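Local coordinates for protein DyP (Bjerkandera adusta, PDB 3VXJ) that binds heme b and probably works as a peroxidase of the dye-decolorizing (DyP) family, at residues Gly18-Gln22 / Pro63-Asn68; Gln22-Phe28 / Ala151-Ala156; Glu229-Tyr233 / Phe414-Phe419. All blocks are in the same frame, centred on the assembly; numbering follows the deposited sequence.

Contact 1 (Gly18-Gln22 / Pro63-Asn68); sequences GMKKQ and PLAFVN
With CG turned beside its backbone N (chi1 -74°) and the chain bent again at chi2 (-70°), K21 lays its methylenes across one face of the F66 ring at about a right angle. K21 CE sits over that face, offset toward the rim, 3.4 Å from F66 CE2, a CH-pi contact. The ammonium beyond it adds an off-centre cation-pi interaction, with K21 NZ 4.5 Å from the ring centroid, and has a weak, long ion pair with D126. At the edge of the same ring, in its plane, M19 O lies 3.5 Å from F66 CE2. The M19 side chain, extended beyond CG, runs antiparallel to that of F66. Its methyl CE meets F66 CB at 3.8 Å and ends against N68, 3.7 Å from N68 N. The N68 amide that helps frame this methyl is fixed by ND2 bonds to V67 O and T50 O, while OD1 accepts from D14 N. The loop 18-22, which follows helix 13-16, packs through these contacts against the outermost strand 65-71, whose neighbour in the sheet is strand 119-125; F66 also touches L55 of helix 52-55, and A65 meets F134 of helix 128-142.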
ATOM      1  N   GLY A  18       4.770  10.593  -3.240  1.00 15.38           N
ATOM      2  CA  GLY A  18       4.649  10.015  -1.902  1.00 15.15           C
ATOM      3  C   GLY A  18       5.114  11.008  -0.858  1.00 15.42           C
ATOM      4  O   GLY A  18       6.178  11.620  -1.006  1.00 17.19           O
ATOM      5  N   MET A  19       4.332  11.163   0.206  1.00 17.92           N
ATOM      6  CA  MET A  19       4.660  12.135   1.254  1.00 17.83           C
ATOM      7  C   MET A  19       5.964  11.816   1.985  1.00 18.62           C
ATOM      8  O   MET A  19       6.724  12.730   2.321  1.00 18.82           O
ATOM      9  CB  MET A  19       3.509  12.275   2.250  1.00 16.26           C
ATOM     10  CG  MET A  19       2.282  12.963   1.676  1.00 16.60           C
ATOM     11  SD  MET A  19       1.022  13.210   2.924  1.00 15.63           S
ATOM     12  CE  MET A  19      -0.216  14.079   1.968  1.00 15.27           C
ATOM     13  N   LYS A  20       6.227  10.529   2.215  1.00 19.02           N
ATOM     14  CA  LYS A  20       7.454  10.074   2.903  1.00 19.62           C
ATOM     15  C   LYS A  20       7.706  10.813   4.224  1.00 19.15           C
ATOM     16  O   LYS A  20       8.850  11.044   4.615  1.00 19.65           O
ATOM     17  CB  LYS A  20       8.685  10.186   1.993  1.00 21.27           C
ATOM     18  CG  LYS A  20       8.608   9.383   0.707  1.00 22.52           C
ATOM     19  CD  LYS A  20       9.946   9.388  -0.015  1.00 26.44           C
ATOM     20  CE  LYS A  20       9.811   8.869  -1.439  1.00 28.49           C
ATOM     21  NZ  LYS A  20       9.251   7.487  -1.493  1.00 30.00           N
ATOM     22  N   LYS A  21       6.629  11.180   4.904  1.00 17.85           N
ATOM     23  CA  LYS A  21       6.732  11.841   6.195  1.00 17.46           C
ATOM     24  C   LYS A  21       6.726  10.824   7.328  1.00 16.80           C
ATOM     25  O   LYS A  21       6.113   9.758   7.212  1.00 16.90           O
ATOM     26  CB  LYS A  21       5.594  12.851   6.372  1.00 17.13           C
ATOM     27  CG  LYS A  21       5.752  14.123   5.549  1.00 18.26           C
ATOM     28  CD  LYS A  21       6.888  15.006   6.051  1.00 20.33           C
ATOM     29  CE  LYS A  21       6.583  16.462   5.774  1.00 22.66           C
ATOM     30  NZ  LYS A  21       7.700  17.358   6.165  1.00 24.19           N
ATOM     31  N   GLN A  22       7.405  11.162   8.422  1.00 16.42           N
ATOM     32  CA  GLN A  22       7.511  10.273   9.583  1.00 15.86           C
ATOM     33  C   GLN A  22       6.169   9.979  10.264  1.00 14.12           C
ATOM     34  O   GLN A  22       5.997   8.915  10.859  1.00 13.35           O
ATOM     35  CB  GLN A  22       8.503  10.848  10.599  1.00 17.16           C
ATOM     36  CG  GLN A  22       9.978  10.732  10.190  1.00 21.13           C
ATOM     37  CD  GLN A  22      10.579   9.381  10.532  1.00 26.00           C
ATOM     38  OE1 GLN A  22      10.524   8.934  11.680  1.00 27.94           O
ATOM     39  NE2 GLN A  22      11.161   8.722   9.534  1.00 28.67           N
ATOM     40  N   PRO A  63       6.092  23.056   3.196  1.00 31.50           N
ATOM     41  CA  PRO A  63       5.342  23.316   4.422  1.00 31.51           C
ATOM     42  C   PRO A  63       5.654  22.292   5.513  1.00 29.18           C
ATOM     43  O   PRO A  63       6.247  21.242   5.238  1.00 27.70           O
ATOM     44  CB  PRO A  63       3.883  23.197   3.973  1.00 31.08           C
ATOM     45  CG  PRO A  63       3.925  22.301   2.789  1.00 29.67           C
ATOM     46  CD  PRO A  63       5.216  22.597   2.100  1.00 29.82           C
ATOM     47  N   LEU A  64       5.248  22.602   6.740  1.00 29.34           N
ATOM     48  CA  LEU A  64       5.454  21.713   7.874  1.00 27.98           C
ATOM     49  C   LEU A  64       4.625  20.437   7.740  1.00 24.32           C
ATOM     50  O   LEU A  64       5.010  19.385   8.240  1.00 24.71           O
ATOM     51  CB  LEU A  64       5.106  22.432   9.174  1.00 30.93           C
ATOM     52  CG  LEU A  64       5.449  21.706  10.475  1.00 32.07           C
ATOM     53  CD1 LEU A  64       6.951  21.443  10.584  1.00 37.07           C
ATOM     54  CD2 LEU A  64       4.970  22.530  11.651  1.00 37.54           C
ATOM     55  N   ALA A  65       3.486  20.545   7.065  1.00 21.68           N
ATOM     56  CA  ALA A  65       2.666  19.383   6.768  1.00 19.19           C
ATOM     57  C   ALA A  65       2.193  19.396   5.325  1.00 17.58           C
ATOM     58  O   ALA A  65       1.947  20.451   4.740  1.00 19.25           O
ATOM     59  CB  ALA A  65       1.487  19.291   7.730  1.00 21.47           C
ATOM     60  N   PHE A  66       2.070  18.198   4.762  1.00 13.37           N
ATOM     61  CA  PHE A  66       1.492  18.001   3.446  1.00 12.39           C
ATOM     62  C   PHE A  66       0.060  17.553   3.656  1.00 10.90           C
ATOM     63  O   PHE A  66      -0.217  16.745   4.549  1.00 10.86           O
ATOM     64  CB  PHE A  66       2.236  16.901   2.680  1.00 12.62           C
ATOM     65  CG  PHE A  66       3.727  17.113   2.566  1.00 13.06           C
ATOM     66  CD1 PHE A  66       4.274  18.393   2.459  1.00 13.95           C
ATOM     67  CD2 PHE A  66       4.589  16.016   2.534  1.00 15.38           C
ATOM     68  CE1 PHE A  66       5.653  18.576   2.338  1.00 16.34           C
ATOM     69  CE2 PHE A  66       5.974  16.191   2.411  1.00 16.40           C
ATOM     70  CZ  PHE A  66       6.504  17.477   2.313  1.00 16.65           C
ATOM     71  N   VAL A  67      -0.855  18.044   2.827  1.00 10.14           N
ATOM     72  CA  VAL A  67      -2.242  17.569   2.885  1.00  9.71           C
ATOM     73  C   VAL A  67      -2.743  17.170   1.503  1.00  9.05           C
ATOM     74  O   VAL A  67      -2.562  17.892   0.527  1.00  8.66           O
ATOM     75  CB  VAL A  67      -3.215  18.608   3.513  1.00  9.31           C
ATOM     76  CG1 VAL A  67      -4.595  17.965   3.754  1.00  9.89           C
ATOM     77  CG2 VAL A  67      -2.643  19.165   4.820  1.00  9.61           C
ATOM     78  N   ASN A  68      -3.337  15.978   1.431  1.00  8.42           N
ATOM     79  CA  ASN A  68      -4.060  15.524   0.254  1.00  8.23           C
ATOM     80  C   ASN A  68      -5.493  15.165   0.656  1.00  7.90           C
ATOM     81  O   ASN A  68      -5.797  15.018   1.844  1.00  8.21           O
ATOM     82  CB  ASN A  68      -3.361  14.324  -0.395  1.00  8.72           C
ATOM     83  CG  ASN A  68      -2.150  14.708  -1.269  1.00  8.58           C
ATOM     84  OD1 ASN A  68      -1.559  13.828  -1.893  1.00  9.98           O
ATOM     85  ND2 ASN A  68      -1.762  16.001  -1.303  1.00  8.90           N
TER

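Contact 2 (Gln22-Phe28 / Ala151-Ala156); sequences QKERFVF and ALSGSA
R25 and S153 face each other across two antiparallel strands of the four-stranded sheet in the N-terminal alpha+beta barrel domain, a ferredoxin-like arrangement in which strand 146-155 is outermost. R25 runs out with CG anti to the backbone N (chi1 -177°), then bends at chi3, which brings the NE-H within reach of the neighbouring strand. NE donates to S153 OG at 2.8 Å, the hydroxyl lying 16° out of the guanidinium plane. NH1 points to helix 128-142, with a salt bridge to D132 and a hydrogen bond to T135, so the guanidinium pins sheet to helix and its rotation is fixed from more than one side. On the same face, K23 folds its chain along S155, with K23 NZ 3.7 Å from S155 CB. E24, F26 and L152 lie on the other face, where F26 packs on L355, V357 and I332 of the second sheet and its ring meets that of F220. The ring of F28 crosses the L152 side chain at a slant, F28 CE2 touching L152 CD1 at 3.9 Å. Backbone bonds hold the register: E24 and G154 form one hydrogen-bonded pair, F26 and L152 another, while R25 opposite S153 is a non-hydrogen-bonded pair. The straightest is G154 N to E24 O at 2.7 Å, 174° at the hydrogen. L152 O serves twice, accepting from F26 N and lying at the edge of the F26 ring, 3.5 Å from CD2. Where strand 146-155 ends and strand 23-31 begins, Q22 O takes the N-H of A156, and the A156 methyl rests against the side-chain amide of Q22, with A156 CB 3.6 Å from Q22 OE1.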
ATOM      1  N   GLN A  22       7.405  11.162   8.422  1.00 16.42           N
ATOM      2  CA  GLN A  22       7.511  10.273   9.583  1.00 15.86           C
ATOM      3  C   GLN A  22       6.169   9.979  10.264  1.00 14.12           C
ATOM      4  O   GLN A  22       5.997   8.915  10.859  1.00 13.35           O
ATOM      5  CB  GLN A  22       8.503  10.848  10.599  1.00 17.16           C
ATOM      6  CG  GLN A  22       9.978  10.732  10.190  1.00 21.13           C
ATOM      7  CD  GLN A  22      10.579   9.381  10.532  1.00 26.00           C
ATOM      8  OE1 GLN A  22      10.524   8.934  11.680  1.00 27.94           O
ATOM      9  NE2 GLN A  22      11.161   8.722   9.534  1.00 28.67           N
ATOM     10  N   LYS A  23       5.233  10.926  10.188  1.00 11.83           N
ATOM     11  CA  LYS A  23       3.913  10.771  10.802  1.00 11.36           C
ATOM     12  C   LYS A  23       2.851  11.019   9.748  1.00 10.35           C
ATOM     13  O   LYS A  23       3.036  11.842   8.858  1.00 10.46           O
ATOM     14  CB  LYS A  23       3.713  11.768  11.949  1.00 11.85           C
ATOM     15  CG  LYS A  23       4.872  11.894  12.944  1.00 12.01           C
ATOM     16  CD  LYS A  23       5.094  10.613  13.735  1.00 12.85           C
ATOM     17  CE  LYS A  23       6.171  10.823  14.781  1.00 14.29           C
ATOM     18  NZ  LYS A  23       6.460   9.592  15.581  1.00 17.09           N
ATOM     19  N   GLU A  24       1.734  10.310   9.833  1.00  9.51           N
ATOM     20  CA  GLU A  24       0.636  10.594   8.917  1.00  9.48           C
ATOM     21  C   GLU A  24      -0.685  10.349   9.617  1.00  9.27           C
ATOM     22  O   GLU A  24      -0.786   9.426  10.438  1.00 10.86           O
ATOM     23  CB  GLU A  24       0.748   9.732   7.655  1.00  9.62           C
ATOM     24  CG  GLU A  24      -0.185  10.126   6.519  1.00 11.09           C
ATOM     25  CD  GLU A  24      -0.011   9.257   5.292  1.00 12.28           C
ATOM     26  OE1 GLU A  24       0.777   8.285   5.329  1.00 15.44           O
ATOM     27  OE2 GLU A  24      -0.684   9.531   4.281  1.00 10.36           O
ATOM     28  N   ARG A  25      -1.681  11.176   9.306  1.00  9.01           N
ATOM     29  CA  ARG A  25      -3.026  11.015   9.851  1.00  9.33           C
ATOM     30  C   ARG A  25      -4.041  11.006   8.724  1.00  8.95           C
ATOM     31  O   ARG A  25      -3.975  11.814   7.788  1.00  9.40           O
ATOM     32  CB  ARG A  25      -3.355  12.141  10.827  1.00  9.14           C
ATOM     33  CG  ARG A  25      -4.730  11.996  11.494  1.00  9.84           C
ATOM     34  CD  ARG A  25      -4.914  12.998  12.616  1.00  9.88           C
ATOM     35  NE  ARG A  25      -4.004  12.719  13.718  1.00 10.87           N
ATOM     36  CZ  ARG A  25      -3.747  13.563  14.711  1.00 11.50           C
ATOM     37  NH1 ARG A  25      -4.333  14.754  14.744  1.00 12.20           N
ATOM     38  NH2 ARG A  25      -2.897  13.212  15.669  1.00 13.12           N
ATOM     39  N   PHE A  26      -4.976  10.071   8.816  1.00  8.65           N
ATOM     40  CA  PHE A  26      -6.068   9.963   7.868  1.00  8.69           C
ATOM     41  C   PHE A  26      -7.325  10.403   8.609  1.00  8.41           C
ATOM     42  O   PHE A  26      -7.746   9.755   9.574  1.00  9.27           O
ATOM     43  CB  PHE A  26      -6.200   8.521   7.386  1.00  8.79           C
ATOM     44  CG  PHE A  26      -4.981   8.006   6.653  1.00  8.97           C
ATOM     45  CD1 PHE A  26      -4.942   8.031   5.266  1.00  9.63           C
ATOM     46  CD2 PHE A  26      -3.869   7.523   7.353  1.00  9.24           C
ATOM     47  CE1 PHE A  26      -3.819   7.570   4.576  1.00 10.08           C
ATOM     48  CE2 PHE A  26      -2.739   7.063   6.669  1.00  8.20           C
ATOM     49  CZ  PHE A  26      -2.716   7.089   5.286  1.00  9.33           C
ATOM     50  N   VAL A  27      -7.874  11.545   8.203  1.00  8.56           N
ATOM     51  CA  VAL A  27      -9.063  12.107   8.846  1.00  8.75           C
ATOM     52  C   VAL A  27     -10.256  11.800   7.950  1.00  8.64           C
ATOM     53  O   VAL A  27     -10.424  12.404   6.878  1.00  9.43           O
ATOM     54  CB  VAL A  27      -8.944  13.636   9.075  1.00  8.56           C
ATOM     55  CG1 VAL A  27     -10.184  14.157   9.776  1.00 10.65           C
ATOM     56  CG2 VAL A  27      -7.691  13.983   9.893  1.00 10.88           C
ATOM     57  N   PHE A  28     -11.054  10.830   8.373  1.00  9.11           N
ATOM     58  CA  PHE A  28     -12.226  10.395   7.623  1.00  8.96           C
ATOM     59  C   PHE A  28     -13.416  11.239   8.031  1.00  9.44           C
ATOM     60  O   PHE A  28     -13.628  11.477   9.216  1.00 10.36           O
ATOM     61  CB  PHE A  28     -12.495   8.900   7.853  1.00  9.24           C
ATOM     62  CG  PHE A  28     -11.348   8.017   7.435  1.00  9.08           C
ATOM     63  CD1 PHE A  28     -11.212   7.610   6.110  1.00  8.59           C
ATOM     64  CD2 PHE A  28     -10.368   7.648   8.353  1.00 10.13           C
ATOM     65  CE1 PHE A  28     -10.139   6.815   5.719  1.00  9.85           C
ATOM     66  CE2 PHE A  28      -9.294   6.863   7.966  1.00 10.32           C
ATOM     67  CZ  PHE A  28      -9.173   6.446   6.656  1.00  9.12           C
ATOM     68  N   ALA A 151     -10.223   9.271  12.936  1.00 12.34           N
ATOM     69  CA  ALA A 151      -8.867   9.594  12.525  1.00 12.01           C
ATOM     70  C   ALA A 151      -7.989   8.389  12.814  1.00 12.19           C
ATOM     71  O   ALA A 151      -8.022   7.846  13.920  1.00 13.77           O
ATOM     72  CB  ALA A 151      -8.365  10.817  13.257  1.00 12.44           C
ATOM     73  N   LEU A 152      -7.218   7.963  11.817  1.00 10.71           N
ATOM     74  CA  LEU A 152      -6.240   6.901  12.005  1.00 10.76           C
ATOM     75  C   LEU A 152      -4.870   7.502  11.793  1.00 10.24           C
ATOM     76  O   LEU A 152      -4.614   8.108  10.746  1.00 10.96           O
ATOM     77  CB  LEU A 152      -6.485   5.736  11.038  1.00 10.42           C
ATOM     78  CG  LEU A 152      -7.786   4.933  11.190  1.00 10.84           C
ATOM     79  CD1 LEU A 152      -7.902   3.871  10.111  1.00 11.49           C
ATOM     80  CD2 LEU A 152      -7.920   4.301  12.577  1.00 12.26           C
ATOM     81  N   SER A 153      -3.999   7.342  12.783  1.00 10.56           N
ATOM     82  CA  SER A 153      -2.680   7.955  12.741  1.00 10.89           C
ATOM     83  C   SER A 153      -1.589   6.903  12.752  1.00 10.99           C
ATOM     84  O   SER A 153      -1.674   5.901  13.476  1.00 11.87           O
ATOM     85  CB  SER A 153      -2.482   8.917  13.909  1.00 11.07           C
ATOM     86  OG  SER A 153      -3.469   9.931  13.901  1.00 12.29           O
ATOM     87  N   GLY A 154      -0.575   7.136  11.931  1.00 10.74           N
ATOM     88  CA  GLY A 154       0.574   6.255  11.856  1.00 10.55           C
ATOM     89  C   GLY A 154       1.889   6.980  12.063  1.00 10.63           C
ATOM     90  O   GLY A 154       1.955   8.222  12.115  1.00 10.09           O
ATOM     91  N   SER A 155       2.946   6.187  12.203  1.00 11.24           N
ATOM     92  CA  SER A 155       4.284   6.698  12.424  1.00 12.46           C
ATOM     93  C   SER A 155       5.305   5.691  11.928  1.00 12.32           C
ATOM     94  O   SER A 155       5.142   4.473  12.126  1.00 11.94           O
ATOM     95  CB  SER A 155       4.514   6.979  13.910  1.00 13.55           C
ATOM     96  OG  SER A 155       4.153   5.864  14.707  1.00 17.36           O
ATOM     97  N   ALA A 156       6.341   6.202  11.272  1.00 12.17           N
ATOM     98  CA  ALA A 156       7.525   5.414  10.972  1.00 12.33           C
ATOM     99  C   ALA A 156       8.103   4.842  12.258  1.00 12.73           C
ATOM    100  O   ALA A 156       8.000   5.434  13.339  1.00 12.99           O
ATOM    101  CB  ALA A 156       8.564   6.243  10.239  1.00 13.33           C
TER

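Contact 3 (Glu229-Tyr233 / Phe414-Phe419)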
ATOM      1  N   GLU A 229       2.952 -13.336  16.943  1.00 10.91           N
ATOM      2  CA  GLU A 229       2.495 -14.562  16.295  1.00 11.03           C
ATOM      3  C   GLU A 229       3.334 -14.889  15.053  1.00 10.64           C
ATOM      4  O   GLU A 229       3.725 -16.032  14.850  1.00 11.08           O
ATOM      5  CB  GLU A 229       1.010 -14.456  15.938  1.00 11.31           C
ATOM      6  CG  GLU A 229       0.061 -14.432  17.144  1.00 12.38           C
ATOM      7  CD  GLU A 229      -0.140 -13.044  17.768  1.00 12.87           C
ATOM      8  OE1 GLU A 229       0.552 -12.057  17.413  1.00 12.04           O
ATOM      9  OE2 GLU A 229      -1.015 -12.940  18.652  1.00 13.61           O
ATOM     10  N   PHE A 230       3.604 -13.879  14.229  1.00 10.03           N
ATOM     11  CA  PHE A 230       4.470 -14.038  13.063  1.00  9.84           C
ATOM     12  C   PHE A 230       5.855 -14.533  13.475  1.00 10.39           C
ATOM     13  O   PHE A 230       6.382 -15.502  12.918  1.00 10.34           O
ATOM     14  CB  PHE A 230       4.559 -12.698  12.324  1.00  9.59           C
ATOM     15  CG  PHE A 230       5.571 -12.672  11.211  1.00  8.71           C
ATOM     16  CD1 PHE A 230       5.272 -13.206   9.963  1.00 11.91           C
ATOM     17  CD2 PHE A 230       6.821 -12.099  11.408  1.00 10.92           C
ATOM     18  CE1 PHE A 230       6.214 -13.164   8.929  1.00 12.22           C
ATOM     19  CE2 PHE A 230       7.760 -12.051  10.382  1.00 11.44           C
ATOM     20  CZ  PHE A 230       7.461 -12.599   9.148  1.00 11.98           C
ATOM     21  N   ASN A 231       6.446 -13.856  14.457  1.00 10.98           N
ATOM     22  CA  ASN A 231       7.771 -14.213  14.947  1.00 12.24           C
ATOM     23  C   ASN A 231       7.793 -15.653  15.463  1.00 12.33           C
ATOM     24  O   ASN A 231       8.667 -16.445  15.093  1.00 12.21           O
ATOM     25  CB  ASN A 231       8.185 -13.245  16.060  1.00 13.14           C
ATOM     26  CG  ASN A 231       9.603 -13.477  16.544  1.00 14.85           C
ATOM     27  OD1 ASN A 231      10.562 -13.244  15.808  1.00 18.49           O
ATOM     28  ND2 ASN A 231       9.742 -13.917  17.794  1.00 17.35           N
ATOM     29  N   ALA A 232       6.821 -16.006  16.299  1.00 11.90           N
ATOM     30  CA  ALA A 232       6.734 -17.358  16.849  1.00 11.90           C
ATOM     31  C   ALA A 232       6.558 -18.404  15.756  1.00 11.68           C
ATOM     32  O   ALA A 232       7.161 -19.478  15.831  1.00 11.96           O
ATOM     33  CB  ALA A 232       5.607 -17.443  17.873  1.00 12.10           C
ATOM     34  N   TYR A 233       5.750 -18.089  14.740  1.00 11.25           N
ATOM     35  CA  TYR A 233       5.555 -18.994  13.614  1.00 11.42           C
ATOM     36  C   TYR A 233       6.866 -19.258  12.872  1.00 11.46           C
ATOM     37  O   TYR A 233       7.153 -20.398  12.513  1.00 11.33           O
ATOM     38  CB  TYR A 233       4.501 -18.463  12.632  1.00 11.30           C
ATOM     39  CG  TYR A 233       4.267 -19.415  11.481  1.00 12.39           C
ATOM     40  CD1 TYR A 233       3.408 -20.505  11.614  1.00 13.76           C
ATOM     41  CD2 TYR A 233       4.928 -19.245  10.265  1.00 13.01           C
ATOM     42  CE1 TYR A 233       3.207 -21.395  10.556  1.00 14.03           C
ATOM     43  CE2 TYR A 233       4.734 -20.128   9.210  1.00 14.13           C
ATOM     44  CZ  TYR A 233       3.875 -21.197   9.357  1.00 14.40           C
ATOM     45  OH  TYR A 233       3.692 -22.066   8.304  1.00 16.02           O
ATOM     46  N   PHE A 414       3.322 -25.225   3.647  1.00 13.48           N
ATOM     47  CA  PHE A 414       3.166 -24.549   4.919  1.00 13.83           C
ATOM     48  C   PHE A 414       1.739 -24.009   4.977  1.00 13.86           C
ATOM     49  O   PHE A 414       1.292 -23.342   4.039  1.00 13.87           O
ATOM     50  CB  PHE A 414       4.184 -23.401   5.036  1.00 13.47           C
ATOM     51  CG  PHE A 414       5.621 -23.854   5.158  1.00 12.98           C
ATOM     52  CD1 PHE A 414       6.319 -23.675   6.351  1.00 15.47           C
ATOM     53  CD2 PHE A 414       6.287 -24.433   4.074  1.00 12.90           C
ATOM     54  CE1 PHE A 414       7.646 -24.077   6.472  1.00 16.60           C
ATOM     55  CE2 PHE A 414       7.616 -24.856   4.191  1.00 13.94           C
ATOM     56  CZ  PHE A 414       8.294 -24.671   5.391  1.00 14.87           C
ATOM     57  N   THR A 415       1.022 -24.310   6.055  1.00 14.30           N
ATOM     58  CA  THR A 415      -0.287 -23.705   6.284  1.00 14.54           C
ATOM     59  C   THR A 415      -0.094 -22.596   7.312  1.00 14.13           C
ATOM     60  O   THR A 415       0.236 -22.838   8.473  1.00 15.01           O
ATOM     61  CB  THR A 415      -1.347 -24.740   6.708  1.00 15.57           C
ATOM     62  OG1 THR A 415      -1.503 -25.709   5.661  1.00 18.23           O
ATOM     63  CG2 THR A 415      -2.698 -24.066   6.954  1.00 16.58           C
ATOM     64  N   VAL A 416      -0.282 -21.366   6.857  1.00 12.08           N
ATOM     65  CA  VAL A 416       0.194 -20.198   7.584  1.00 12.18           C
ATOM     66  C   VAL A 416      -0.992 -19.487   8.247  1.00 12.11           C
ATOM     67  O   VAL A 416      -1.948 -19.120   7.565  1.00 12.31           O
ATOM     68  CB  VAL A 416       0.947 -19.251   6.619  1.00 11.49           C
ATOM     69  CG1 VAL A 416       1.520 -18.058   7.368  1.00 12.15           C
ATOM     70  CG2 VAL A 416       2.064 -20.004   5.888  1.00 12.32           C
ATOM     71  N   PRO A 417      -0.946 -19.301   9.580  1.00 12.63           N
ATOM     72  CA  PRO A 417      -1.990 -18.487  10.218  1.00 12.82           C
ATOM     73  C   PRO A 417      -2.018 -17.087   9.609  1.00 12.28           C
ATOM     74  O   PRO A 417      -0.975 -16.581   9.188  1.00 12.26           O
ATOM     75  CB  PRO A 417      -1.524 -18.393  11.676  1.00 13.70           C
ATOM     76  CG  PRO A 417      -0.628 -19.554  11.879  1.00 13.96           C
ATOM     77  CD  PRO A 417       0.053 -19.772  10.555  1.00 12.38           C
ATOM     78  N   LEU A 418      -3.188 -16.454   9.573  1.00 12.43           N
ATOM     79  CA  LEU A 418      -3.268 -15.084   9.076  1.00 12.17           C
ATOM     80  C   LEU A 418      -2.705 -14.118  10.119  1.00 12.17           C
ATOM     81  O   LEU A 418      -3.181 -14.071  11.257  1.00 13.62           O
ATOM     82  CB  LEU A 418      -4.709 -14.718   8.705  1.00 13.07           C
ATOM     83  CG  LEU A 418      -4.942 -13.391   7.961  1.00 12.63           C
ATOM     84  CD1 LEU A 418      -4.163 -13.261   6.650  1.00 13.51           C
ATOM     85  CD2 LEU A 418      -6.438 -13.171   7.713  1.00 15.25           C
ATOM     86  N   PHE A 419      -1.676 -13.365   9.735  1.00 11.05           N
ATOM     87  CA  PHE A 419      -1.034 -12.407  10.636  1.00 10.58           C
ATOM     88  C   PHE A 419      -1.407 -10.958  10.320  1.00  9.89           C
ATOM     89  O   PHE A 419      -0.943 -10.027  10.995  1.00 10.16           O
ATOM     90  CB  PHE A 419       0.489 -12.545  10.581  1.00 10.99           C
ATOM     91  CG  PHE A 419       0.994 -13.929  10.846  1.00 11.95           C
ATOM     92  CD1 PHE A 419       0.768 -14.542  12.074  1.00 13.00           C
ATOM     93  CD2 PHE A 419       1.725 -14.602   9.882  1.00 11.89           C
ATOM     94  CE1 PHE A 419       1.249 -15.833  12.327  1.00 13.97           C
ATOM     95  CE2 PHE A 419       2.211 -15.895  10.125  1.00 13.39           C
ATOM     96  CZ  PHE A 419       1.970 -16.502  11.344  1.00 13.01           C
TER
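E229 O, a helical carbonyl oxygen, is held by the amide of Y233 one turn on (Y233 N to E229 O 2.9 Å) and is touched from across the contact by the ring of F419, whose CE1 lies 3.5 Å away. F419 thus lies against the backbone of helix 227-236 itself. F230 CA sits almost on the ring normal, 11° off it, in a CH-pi contact at 3.8 Å from the F419 centroid. P417 O covers the opposite face, centred 3.3 Å above the F419 ring plane, so the phenyl group is clasped between the helix and its own loop. The F230 ring comes in at about a right angle, planes at 86°, its edge toward the F419 face in an offset edge-to-face pair; F230 CD1 meets F419 CD2 at 3.8 Å. The ring of F167 stacks on that of F230, and M260 of helix 249-261 packs against it. Y233 stretches from the helix to the strand end, with CG anti to the backbone N (chi1 -178°). Its CB touches F419 CZ at 3.5 Å, and the two rings meet obliquely. Farther out, Y233 CE1 lies 3.5 Å from P417 CD, and the hydroxyl ends among F414 CB, T415 O and V416 CG2. This oxygen also lies at the edge of the F414 ring, in its plane. The carboxylate of E229 turns away from the contact, OE1 hydrogen-bonded to T348 OG1. Together F230, Y233 and F419 form an aromatic cluster near the heme, the F419 side chain being about 8 Å from the cofactor and the F230 side chain about 9 Å from that of H308, the axial ligand of the iron.

From the N terminus, the loop after helix 13-16 opens contact 1, which closes when the chain returns at 63-68. Contact 2 starts at Q22, which both share, before contact 1 has closed, and closes much later at 151-156; the two therefore cross, and they touch where M19 SD packs on E24 OE2. Between them they bind the 18-28 region to both outermost strands of the N-terminal sheet. Contact 3 follows in series on the far side of the chain's centre from contact 1. It joins the helix after strand 216-225 to the end of strand 413-415 and the loop leading into strand 420-430; strands 216-225 and 420-430 are adjacent in the second sheet.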